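Local coordinates for protein dehydroquinate synthase (Thermus thermophilus, PDB 1UJN) that probably catalyses the conversion of 3-deoxy-D-arabino-heptulosonate 7-phosphate to 3-dehydroquinate with release of phosphate, using NAD and a divalent cobalt or zinc ion, at residues I134-P137 against L142-A145; G170-F175 against Y253-A258; A236-T241 against G248-Y253; W311-A316 against R323-G328. All blocks are in the same frame, centred on the assembly; numbering follows the deposited sequence.

Contact 1 (I134-P137 against L142-A145); sequences INLP and LVGA
A classic beta bulge sets two residues, L142 and V143, opposite the single I134 in the antiparallel hairpin of strands 131-136 and 144-146. The irregularity shows in the bonding. I134 N donates to V143 O at 2.8 Å, whereas the return bond from L142 N to I134 O is long and bent (3.4 Å, 126°) and counts as weak. The I134 and V143 side chains run alongside each other, with I134 CG1 4.0 Å from V143 CB; chi1 of 57° tucks CG1 between the backbone N and the carbonyl carbon, next to V143.

L136 lies across V143. CG and CD1 of L136 each meet V143 CG2 at 3.6 Å, and CD1 also touches L142 CB at 3.9 Å, so one isobutyl group spans both residues of the bulge. With only an alanine here, V143 CG2 would probably lose its apolar partner across the hairpin.

I134 and L136 pack on L67 of helix 67-80, while on helix 94-106 I134 reaches L99 and V143 reaches F102. The second subunit makes backbone hydrogen bonds with L142 and G144, and its Y70 packs on V143, which places the bulge at the dimer interface.

Contact 2 (G170-F175 against Y253-A258); sequences GLVEAF and YGLLYA
V172 and F175 of helix 164-181 meet L255 of helix 247-264 in a small, wholly apolar contact that buries 95 Å² over both sides. One methyl, L255 CD1, does all the touching on its side: it lies 3.9 Å from F175 CD2 and 4.2 Å from V172 CG1. V172 and F175 run antiparallel to the L255 side chain as they pass it, and the methyl meets the F175 ring obliquely. V172 CG1 stands anti to the backbone N (chi1 170°), and the F175 ring is likewise anti (chi1 -177°), which carries both groups out toward the leucine. The backbones stay well apart, the closest CA pair, V172 and L255, being 9.3 Å from each other. Helix 271-281 packs on helix 164-181, L281 against V172 and L277 against F175.

Both helices belong to the helical C-terminal part of dehydroquinate synthase, and the contact lies beside the predicted zinc site. E173, next to V172 in sequence, is one of its predicted ligands together with H231 and H247, and its side chain touches H247.

The polar bonds lie to either side of this apolar cluster. On helix 164-181, E173 OE2 forms a salt bridge with K176 NZ. On helix 247-264, Y257 OH is hydrogen-bonded to L330 O.

Contact 3 (A236-T241 against G248-Y253); sequences ALEAQT and GMAVAY
L237 is set roughly perpendicular to Y253 and reaches the tyrosine at the root of its side chain: L237 CD1 lies 3.6 Å from Y253 CB and approaches the ring obliquely. Both side chains leave their backbones with CG anti to the carbonyl carbon (chi1 -80° in Y253), which brings the leucine methyl against the tyrosine methylene. The far end of Y253 is held separately, its OH hydrogen-bonded to P284 O.

One residue further on, E238 reaches across to A250 of the second helix. Its chain is straight beyond CG (chi2 -179°), and the aliphatic part lies on the alanine: E238 CG is 3.5 Å from A250 CB, with CD 4.0 Å from the same methyl. The small alanine thus gives the glutamate a close apolar seat, while the carboxylate continues to H247, where E238 OE1 hydrogen-bonds ND1. Since H247 is a predicted zinc ligand, E238 is placed as a second-shell residue, and its bond to ND1 is likely to hold the imidazole in one rotation.

Two consecutive helices, 231-240 and 247-264, pack here across the short connection between them. The axes of segments 236-240 and 248-253 come within 9.4 Å, and their N-to-C directions are 130° apart, partway to antiparallel. T241 is where the first helix ends. Around the pair, helix 327-342 takes L237 on W337 and Y253 on L341, helix 164-181 packs against V251 and A252 through V172, and helix 271-281 meets M249 and A252.

Contact 4 (W311-A316 against R323-G328); sequences WVVPLA and RPLPEG
W311 and R323 form an antiparallel hydrogen-bonded pair, with W311 N to R323 O at 2.9 Å and almost straight (177°), and R323 N to W311 O at 3.2 Å. This pair joins the ends of the two-stranded hairpin 311-314 and 319-323, from which the chain passes through L325 to helix 327-342. R323 O also lies at the edge of the indole of W311, in its plane.

L325 fills the angle between the strand side chains. It stands crosswise to W311, and its CD1 meets W311 CD1 at 4.0 Å, obliquely to the indole, while also reaching V313 CG2 at 4.2 Å. With CG anti to the carbonyl carbon (chi1 -60°), the leucine branch is directed to both partners. Helix 247-264 supports the cluster through L261, which both W311 and L325 touch, and L330 of helix 327-342 does the same.

L325 CD2 lies over one face of the R323 guanidinium, toward its rim. The arginine folds back on the next residue: P324 O lies in the guanidinium plane and is gripped side-on by R323 NE at 3.0 Å and R323 NH2 at 3.2 Å.

In the fold
Contacts 2 and 3 share helix 247-264 and residue Y253, their centres about 10 Å apart, and they touch directly where V172 CG1 lies 3.8 Å from V251 CG1. Between them they border the predicted zinc site: contact 2 contains E173, and contact 3 holds the second-shell E238. Contact 4, its centre about 16 Å from that of contact 2, meets the same helix further along, with Y257 CE2 3.5 Å from W311 CZ3. Contact 1 stands apart in the N-terminal part of the protein, against the second subunit, the side chain of L142 about 6 Å from that of K140 and that of I134 about 12 Å from that of K131, both predicted to bind NAD.

Contact 1 (I134-P137 against L142-A145)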
loop_
_atom_site.group_PDB
_atom_site.type_symbol
_atom_site.label_atom_id
_atom_site.label_comp_id
_atom_site.label_asym_id
_atom_site.label_seq_id
_atom_site.Cartn_x
_atom_site.Cartn_y
_atom_site.Cartn_z
ATOM N N ILE A 134 -1.116 6.147 8.880
ATOM C CA ILE A 134 -2.038 6.649 9.885
ATOM C C ILE A 134 -1.818 5.905 11.205
ATOM O O ILE A 134 -0.996 4.985 11.282
ATOM C CB ILE A 134 -3.502 6.453 9.424
ATOM C CG1 ILE A 134 -3.757 4.974 9.115
ATOM C CG2 ILE A 134 -3.777 7.298 8.173
ATOM C CD1 ILE A 134 -5.213 4.641 8.826
ATOM N N ASN A 135 -2.556 6.306 12.237
ATOM C CA ASN A 135 -2.442 5.686 13.552
ATOM C C ASN A 135 -3.599 4.727 13.815
ATOM O O ASN A 135 -4.597 4.721 13.093
ATOM C CB ASN A 135 -2.463 6.746 14.664
ATOM C CG ASN A 135 -1.458 7.856 14.442
ATOM O OD1 ASN A 135 -0.294 7.603 14.141
ATOM N ND2 ASN A 135 -1.904 9.099 14.610
ATOM N N LEU A 136 -3.442 3.926 14.865
ATOM C CA LEU A 136 -4.462 2.983 15.314
ATOM C C LEU A 136 -4.563 3.204 16.820
ATOM O O LEU A 136 -3.662 3.780 17.428
ATOM C CB LEU A 136 -4.035 1.532 15.071
ATOM C CG LEU A 136 -3.898 1.007 13.644
ATOM C CD1 LEU A 136 -3.331 -0.413 13.676
ATOM C CD2 LEU A 136 -5.248 1.032 12.963
ATOM N N PRO A 137 -5.663 2.757 17.441
ATOM C CA PRO A 137 -5.803 2.936 18.889
ATOM C C PRO A 137 -4.635 2.265 19.610
ATOM O O PRO A 137 -4.199 2.716 20.671
ATOM C CB PRO A 137 -7.130 2.250 19.185
ATOM C CG PRO A 137 -7.925 2.541 17.953
ATOM C CD PRO A 137 -6.921 2.277 16.844
ATOM N N LEU A 142 1.079 2.721 12.689
ATOM C CA LEU A 142 1.145 1.271 12.568
ATOM C C LEU A 142 0.601 0.765 11.238
ATOM O O LEU A 142 0.691 -0.423 10.939
ATOM C CB LEU A 142 0.388 0.615 13.724
ATOM C CG LEU A 142 0.972 0.886 15.114
ATOM C CD1 LEU A 142 0.099 0.224 16.170
ATOM C CD2 LEU A 142 2.388 0.352 15.189
ATOM N N VAL A 143 0.035 1.670 10.447
ATOM C CA VAL A 143 -0.525 1.319 9.144
ATOM C C VAL A 143 -0.046 2.360 8.149
ATOM O O VAL A 143 -0.098 3.558 8.421
ATOM C CB VAL A 143 -2.069 1.324 9.167
ATOM C CG1 VAL A 143 -2.619 0.843 7.818
ATOM C CG2 VAL A 143 -2.571 0.423 10.299
ATOM N N GLY A 144 0.437 1.916 6.999
ATOM C CA GLY A 144 0.911 2.894 6.044
ATOM C C GLY A 144 1.435 2.285 4.772
ATOM O O GLY A 144 1.091 1.158 4.416
ATOM N N ALA A 145 2.287 3.046 4.098
ATOM C CA ALA A 145 2.861 2.609 2.843
ATOM C C ALA A 145 4.025 3.495 2.463
ATOM O O ALA A 145 4.049 4.680 2.798
ATOM C CB ALA A 145 1.797 2.678 1.746
#

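Contact 2 (G170-F175 against Y253-A258)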
loop_
_atom_site.group_PDB
_atom_site.type_symbol
_atom_site.label_atom_id
_atom_site.label_comp_id
_atom_site.label_asym_id
_atom_site.label_seq_id
_atom_site.Cartn_x
_atom_site.Cartn_y
_atom_site.Cartn_z
ATOM N N GLY A 170 10.732 22.157 13.598
ATOM C CA GLY A 170 11.362 21.705 12.370
ATOM C C GLY A 170 12.849 22.001 12.332
ATOM O O GLY A 170 13.633 21.233 11.765
ATOM N N LEU A 171 13.255 23.113 12.934
ATOM C CA LEU A 171 14.666 23.460 12.935
ATOM C C LEU A 171 15.465 22.467 13.775
ATOM O O LEU A 171 16.664 22.315 13.579
ATOM C CB LEU A 171 14.868 24.888 13.451
ATOM C CG LEU A 171 14.120 25.957 12.644
ATOM C CD1 LEU A 171 14.671 27.333 12.983
ATOM C CD2 LEU A 171 14.269 25.688 11.160
ATOM N N VAL A 172 14.795 21.792 14.709
ATOM C CA VAL A 172 15.464 20.802 15.550
ATOM C C VAL A 172 15.897 19.623 14.684
ATOM O O VAL A 172 17.003 19.102 14.832
ATOM C CB VAL A 172 14.533 20.280 16.672
ATOM C CG1 VAL A 172 15.173 19.079 17.375
ATOM C CG2 VAL A 172 14.263 21.390 17.675
ATOM N N GLU A 173 15.017 19.213 13.776
ATOM C CA GLU A 173 15.297 18.103 12.881
ATOM C C GLU A 173 16.478 18.446 11.971
ATOM O O GLU A 173 17.296 17.582 11.648
ATOM C CB GLU A 173 14.064 17.796 12.031
ATOM C CG GLU A 173 13.784 16.311 11.846
ATOM C CD GLU A 173 13.352 15.628 13.136
ATOM O OE1 GLU A 173 12.131 15.507 13.373
ATOM O OE2 GLU A 173 14.232 15.217 13.918
ATOM N N ALA A 174 16.559 19.708 11.554
ATOM C CA ALA A 174 17.650 20.162 10.695
ATOM C C ALA A 174 18.950 20.081 11.499
ATOM O O ALA A 174 19.992 19.650 10.995
ATOM C CB ALA A 174 17.395 21.597 10.242
ATOM N N PHE A 175 18.866 20.502 12.754
ATOM C CA PHE A 175 19.995 20.485 13.677
ATOM C C PHE A 175 20.499 19.049 13.778
ATOM O O PHE A 175 21.703 18.793 13.775
ATOM C CB PHE A 175 19.531 20.971 15.051
ATOM C CG PHE A 175 20.629 21.061 16.072
ATOM C CD1 PHE A 175 21.264 22.274 16.324
ATOM C CD2 PHE A 175 21.023 19.936 16.786
ATOM C CE1 PHE A 175 22.278 22.368 17.278
ATOM C CE2 PHE A 175 22.038 20.016 17.744
ATOM C CZ PHE A 175 22.665 21.236 17.988
ATOM N N TYR A 253 15.201 16.962 23.405
ATOM C CA TYR A 253 15.535 16.354 24.693
ATOM C C TYR A 253 16.381 15.099 24.466
ATOM O O TYR A 253 17.323 14.836 25.209
ATOM C CB TYR A 253 14.259 15.976 25.458
ATOM C CG TYR A 253 13.596 17.129 26.182
ATOM C CD1 TYR A 253 12.246 17.427 25.978
ATOM C CD2 TYR A 253 14.306 17.895 27.103
ATOM C CE1 TYR A 253 11.622 18.458 26.682
ATOM C CE2 TYR A 253 13.693 18.926 27.811
ATOM C CZ TYR A 253 12.351 19.198 27.598
ATOM O OH TYR A 253 11.742 20.198 28.324
ATOM N N GLY A 254 16.035 14.335 23.431
ATOM C CA GLY A 254 16.768 13.121 23.112
ATOM C C GLY A 254 18.180 13.426 22.639
ATOM O O GLY A 254 19.103 12.641 22.868
ATOM N N LEU A 255 18.351 14.570 21.984
ATOM C CA LEU A 255 19.667 14.978 21.495
ATOM C C LEU A 255 20.607 15.273 22.655
ATOM O O LEU A 255 21.808 14.992 22.583
ATOM C CB LEU A 255 19.544 16.209 20.600
ATOM C CG LEU A 255 18.827 15.957 19.271
ATOM C CD1 LEU A 255 18.749 17.248 18.474
ATOM C CD2 LEU A 255 19.579 14.898 18.487
ATOM N N LEU A 256 20.065 15.850 23.723
ATOM C CA LEU A 256 20.880 16.147 24.894
ATOM C C LEU A 256 21.346 14.824 25.502
ATOM O O LEU A 256 22.508 14.677 25.894
ATOM C CB LEU A 256 20.077 16.937 25.926
ATOM C CG LEU A 256 20.812 17.244 27.235
ATOM C CD1 LEU A 256 22.043 18.084 26.941
ATOM C CD2 LEU A 256 19.886 17.975 28.188
ATOM N N TYR A 257 20.441 13.852 25.565
ATOM C CA TYR A 257 20.776 12.550 26.129
ATOM C C TYR A 257 21.847 11.874 25.281
ATOM O O TYR A 257 22.813 11.322 25.811
ATOM C CB TYR A 257 19.533 11.662 26.192
ATOM C CG TYR A 257 19.736 10.390 26.986
ATOM C CD1 TYR A 257 19.922 10.429 28.369
ATOM C CD2 TYR A 257 19.742 9.149 26.357
ATOM C CE1 TYR A 257 20.105 9.253 29.109
ATOM C CE2 TYR A 257 19.926 7.968 27.085
ATOM C CZ TYR A 257 20.106 8.029 28.457
ATOM O OH TYR A 257 20.293 6.866 29.174
ATOM N N ALA A 258 21.676 11.926 23.963
ATOM C CA ALA A 258 22.636 11.325 23.038
ATOM C C ALA A 258 24.008 11.954 23.234
ATOM O O ALA A 258 25.030 11.256 23.247
ATOM C CB ALA A 258 22.173 11.524 21.599
#

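Contact 3 (A236-T241 against G248-Y253)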
loop_
_atom_site.group_PDB
_atom_site.type_symbol
_atom_site.label_atom_id
_atom_site.label_comp_id
_atom_site.label_asym_id
_atom_site.label_seq_id
_atom_site.Cartn_x
_atom_site.Cartn_y
_atom_site.Cartn_z
ATOM N N ALA A 236 10.275 7.648 23.986
ATOM C CA ALA A 236 9.878 7.298 25.343
ATOM C C ALA A 236 9.210 8.473 26.052
ATOM O O ALA A 236 8.252 8.292 26.809
ATOM C CB ALA A 236 11.093 6.832 26.134
ATOM N N LEU A 237 9.719 9.676 25.808
ATOM C CA LEU A 237 9.167 10.880 26.427
ATOM C C LEU A 237 7.793 11.193 25.847
ATOM O O LEU A 237 6.868 11.562 26.574
ATOM C CB LEU A 237 10.115 12.063 26.210
ATOM C CG LEU A 237 11.469 11.953 26.930
ATOM C CD1 LEU A 237 12.389 13.076 26.472
ATOM C CD2 LEU A 237 11.264 12.005 28.437
ATOM N N GLU A 238 7.661 11.046 24.533
ATOM C CA GLU A 238 6.389 11.301 23.877
ATOM C C GLU A 238 5.333 10.346 24.415
ATOM O O GLU A 238 4.188 10.737 24.638
ATOM C CB GLU A 238 6.528 11.129 22.366
ATOM C CG GLU A 238 7.153 12.322 21.666
ATOM C CD GLU A 238 7.260 12.124 20.167
ATOM O OE1 GLU A 238 8.156 11.376 19.725
ATOM O OE2 GLU A 238 6.440 12.710 19.430
ATOM N N ALA A 239 5.727 9.097 24.640
ATOM C CA ALA A 239 4.805 8.091 25.152
ATOM C C ALA A 239 4.393 8.375 26.593
ATOM O O ALA A 239 3.214 8.272 26.946
ATOM C CB ALA A 239 5.439 6.704 25.051
ATOM N N GLN A 240 5.362 8.736 27.427
ATOM C CA GLN A 240 5.072 9.019 28.827
ATOM C C GLN A 240 4.177 10.242 29.011
ATOM O O GLN A 240 3.377 10.296 29.948
ATOM C CB GLN A 240 6.358 9.229 29.613
ATOM C CG GLN A 240 6.112 9.388 31.104
ATOM C CD GLN A 240 7.126 10.284 31.772
ATOM O OE1 GLN A 240 8.027 10.810 31.117
ATOM N NE2 GLN A 240 6.993 10.457 33.085
ATOM N N THR A 241 4.314 11.223 28.127
ATOM C CA THR A 241 3.506 12.438 28.213
ATOM C C THR A 241 2.168 12.273 27.499
ATOM O O THR A 241 1.424 13.241 27.325
ATOM C CB THR A 241 4.237 13.643 27.585
ATOM O OG1 THR A 241 4.454 13.400 26.187
ATOM C CG2 THR A 241 5.573 13.865 28.267
ATOM N N GLY A 248 9.155 17.383 17.844
ATOM C CA GLY A 248 10.404 18.125 17.758
ATOM C C GLY A 248 11.016 18.435 19.110
ATOM O O GLY A 248 12.242 18.450 19.267
ATOM N N MET A 249 10.164 18.691 20.097
ATOM C CA MET A 249 10.648 18.998 21.431
ATOM C C MET A 249 11.254 17.741 22.036
ATOM O O MET A 249 12.307 17.793 22.675
ATOM C CB MET A 249 9.503 19.518 22.301
ATOM C CG MET A 249 8.863 20.794 21.767
ATOM S SD MET A 249 10.050 22.145 21.569
ATOM C CE MET A 249 8.946 23.541 21.204
ATOM N N ALA A 250 10.592 16.609 21.815
ATOM C CA ALA A 250 11.067 15.334 22.329
ATOM C C ALA A 250 12.431 15.010 21.726
ATOM O O ALA A 250 13.321 14.505 22.412
ATOM C CB ALA A 250 10.073 14.234 21.994
ATOM N N VAL A 251 12.587 15.296 20.438
ATOM C CA VAL A 251 13.855 15.043 19.768
ATOM C C VAL A 251 14.958 15.884 20.398
ATOM O O VAL A 251 16.060 15.387 20.638
ATOM C CB VAL A 251 13.772 15.370 18.266
ATOM C CG1 VAL A 251 15.167 15.304 17.639
ATOM C CG2 VAL A 251 12.840 14.377 17.575
ATOM N N ALA A 252 14.664 17.152 20.672
ATOM C CA ALA A 252 15.650 18.041 21.277
ATOM C C ALA A 252 16.140 17.455 22.600
ATOM O O ALA A 252 17.346 17.456 22.883
ATOM C CB ALA A 252 15.047 19.420 21.504
ATOM N N TYR A 253 15.201 16.962 23.405
ATOM C CA TYR A 253 15.535 16.354 24.693
ATOM C C TYR A 253 16.381 15.099 24.466
ATOM O O TYR A 253 17.323 14.836 25.209
ATOM C CB TYR A 253 14.259 15.976 25.458
ATOM C CG TYR A 253 13.596 17.129 26.182
ATOM C CD1 TYR A 253 12.246 17.427 25.978
ATOM C CD2 TYR A 253 14.306 17.895 27.103
ATOM C CE1 TYR A 253 11.622 18.458 26.682
ATOM C CE2 TYR A 253 13.693 18.926 27.811
ATOM C CZ TYR A 253 12.351 19.198 27.598
ATOM O OH TYR A 253 11.742 20.198 28.324
#

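Contact 4 (W311-A316 against R323-G328)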
loop_
_atom_site.group_PDB
_atom_site.type_symbol
_atom_site.label_atom_id
_atom_site.label_comp_id
_atom_site.label_asym_id
_atom_site.label_seq_id
_atom_site.Cartn_x
_atom_site.Cartn_y
_atom_site.Cartn_z
ATOM N N TRP A 311 21.464 2.261 20.427
ATOM C CA TRP A 311 21.363 3.713 20.475
ATOM C C TRP A 311 22.281 4.364 19.453
ATOM O O TRP A 311 23.371 3.860 19.181
ATOM C CB TRP A 311 21.763 4.240 21.855
ATOM C CG TRP A 311 21.012 3.666 23.007
ATOM C CD1 TRP A 311 21.173 2.427 23.561
ATOM C CD2 TRP A 311 20.002 4.324 23.777
ATOM N NE1 TRP A 311 20.329 2.277 24.636
ATOM C CE2 TRP A 311 19.598 3.426 24.790
ATOM C CE3 TRP A 311 19.398 5.587 23.710
ATOM C CZ2 TRP A 311 18.617 3.752 25.732
ATOM C CZ3 TRP A 311 18.424 5.911 24.645
ATOM C CH2 TRP A 311 18.043 4.995 25.644
ATOM N N VAL A 312 21.841 5.486 18.890
ATOM C CA VAL A 312 22.666 6.224 17.944
ATOM C C VAL A 312 23.452 7.192 18.823
ATOM O O VAL A 312 22.880 8.111 19.417
ATOM C CB VAL A 312 21.821 7.033 16.931
ATOM C CG1 VAL A 312 22.736 7.831 16.021
ATOM C CG2 VAL A 312 20.951 6.095 16.105
ATOM N N VAL A 313 24.757 6.967 18.919
ATOM C CA VAL A 313 25.625 7.797 19.747
ATOM C C VAL A 313 26.528 8.691 18.909
ATOM O O VAL A 313 27.297 8.205 18.083
ATOM C CB VAL A 313 26.530 6.920 20.655
ATOM C CG1 VAL A 313 27.390 7.802 21.552
ATOM C CG2 VAL A 313 25.679 5.979 21.492
ATOM N N PRO A 314 26.440 10.015 19.110
ATOM C CA PRO A 314 27.272 10.957 18.358
ATOM C C PRO A 314 28.599 11.178 19.087
ATOM O O PRO A 314 28.631 11.793 20.151
ATOM C CB PRO A 314 26.414 12.212 18.333
ATOM C CG PRO A 314 25.804 12.193 19.705
ATOM C CD PRO A 314 25.412 10.732 19.891
ATOM N N LEU A 315 29.687 10.668 18.520
ATOM C CA LEU A 315 31.004 10.829 19.135
ATOM C C LEU A 315 31.631 12.142 18.687
ATOM O O LEU A 315 32.485 12.710 19.372
ATOM C CB LEU A 315 31.906 9.650 18.763
ATOM C CG LEU A 315 31.391 8.275 19.208
ATOM C CD1 LEU A 315 32.354 7.193 18.749
ATOM C CD2 LEU A 315 31.238 8.240 20.721
ATOM N N ALA A 316 31.185 12.621 17.532
ATOM C CA ALA A 316 31.660 13.875 16.960
ATOM C C ALA A 316 30.749 14.170 15.781
ATOM O O ALA A 316 30.166 13.254 15.204
ATOM C CB ALA A 316 33.103 13.731 16.485
ATOM N N ARG A 323 25.016 1.178 18.708
ATOM C CA ARG A 323 25.381 0.025 19.523
ATOM C C ARG A 323 24.619 -0.008 20.842
ATOM O O ARG A 323 23.979 0.971 21.226
ATOM C CB ARG A 323 26.879 0.082 19.834
ATOM C CG ARG A 323 27.324 1.455 20.334
ATOM C CD ARG A 323 28.621 1.404 21.126
ATOM N NE ARG A 323 28.446 0.737 22.414
ATOM C CZ ARG A 323 29.354 0.733 23.387
ATOM N NH1 ARG A 323 30.511 1.361 23.225
ATOM N NH2 ARG A 323 29.104 0.102 24.527
ATOM N N PRO A 324 24.673 -1.152 21.547
ATOM C CA PRO A 324 23.996 -1.314 22.838
ATOM C C PRO A 324 24.898 -0.719 23.917
ATOM O O PRO A 324 26.108 -0.591 23.718
ATOM C CB PRO A 324 23.863 -2.828 22.965
ATOM C CG PRO A 324 25.127 -3.311 22.316
ATOM C CD PRO A 324 25.197 -2.446 21.068
ATOM N N LEU A 325 24.322 -0.361 25.058
ATOM C CA LEU A 325 25.114 0.227 26.130
ATOM C C LEU A 325 24.816 -0.401 27.485
ATOM O O LEU A 325 23.686 -0.805 27.757
ATOM C CB LEU A 325 24.848 1.736 26.197
ATOM C CG LEU A 325 25.188 2.548 24.942
ATOM C CD1 LEU A 325 24.577 3.937 25.042
ATOM C CD2 LEU A 325 26.697 2.627 24.774
ATOM N N PRO A 326 25.836 -0.505 28.352
ATOM C CA PRO A 326 25.619 -1.091 29.678
ATOM C C PRO A 326 24.575 -0.245 30.402
ATOM O O PRO A 326 24.644 0.987 30.370
ATOM C CB PRO A 326 26.996 -0.984 30.333
ATOM C CG PRO A 326 27.937 -1.059 29.170
ATOM C CD PRO A 326 27.258 -0.172 28.151
ATOM N N GLU A 327 23.605 -0.890 31.042
ATOM C CA GLU A 327 22.564 -0.159 31.755
ATOM C C GLU A 327 23.176 0.869 32.701
ATOM O O GLU A 327 22.614 1.947 32.909
ATOM C CB GLU A 327 21.678 -1.122 32.546
ATOM C CG GLU A 327 20.607 -0.428 33.382
ATOM C CD GLU A 327 19.718 -1.405 34.130
ATOM O OE1 GLU A 327 18.849 -0.948 34.907
ATOM O OE2 GLU A 327 19.884 -2.628 33.940
ATOM N N GLY A 328 24.331 0.532 33.269
ATOM C CA GLY A 328 24.999 1.439 34.183
ATOM C C GLY A 328 25.364 2.759 33.531
ATOM O O GLY A 328 25.354 3.804 34.184
#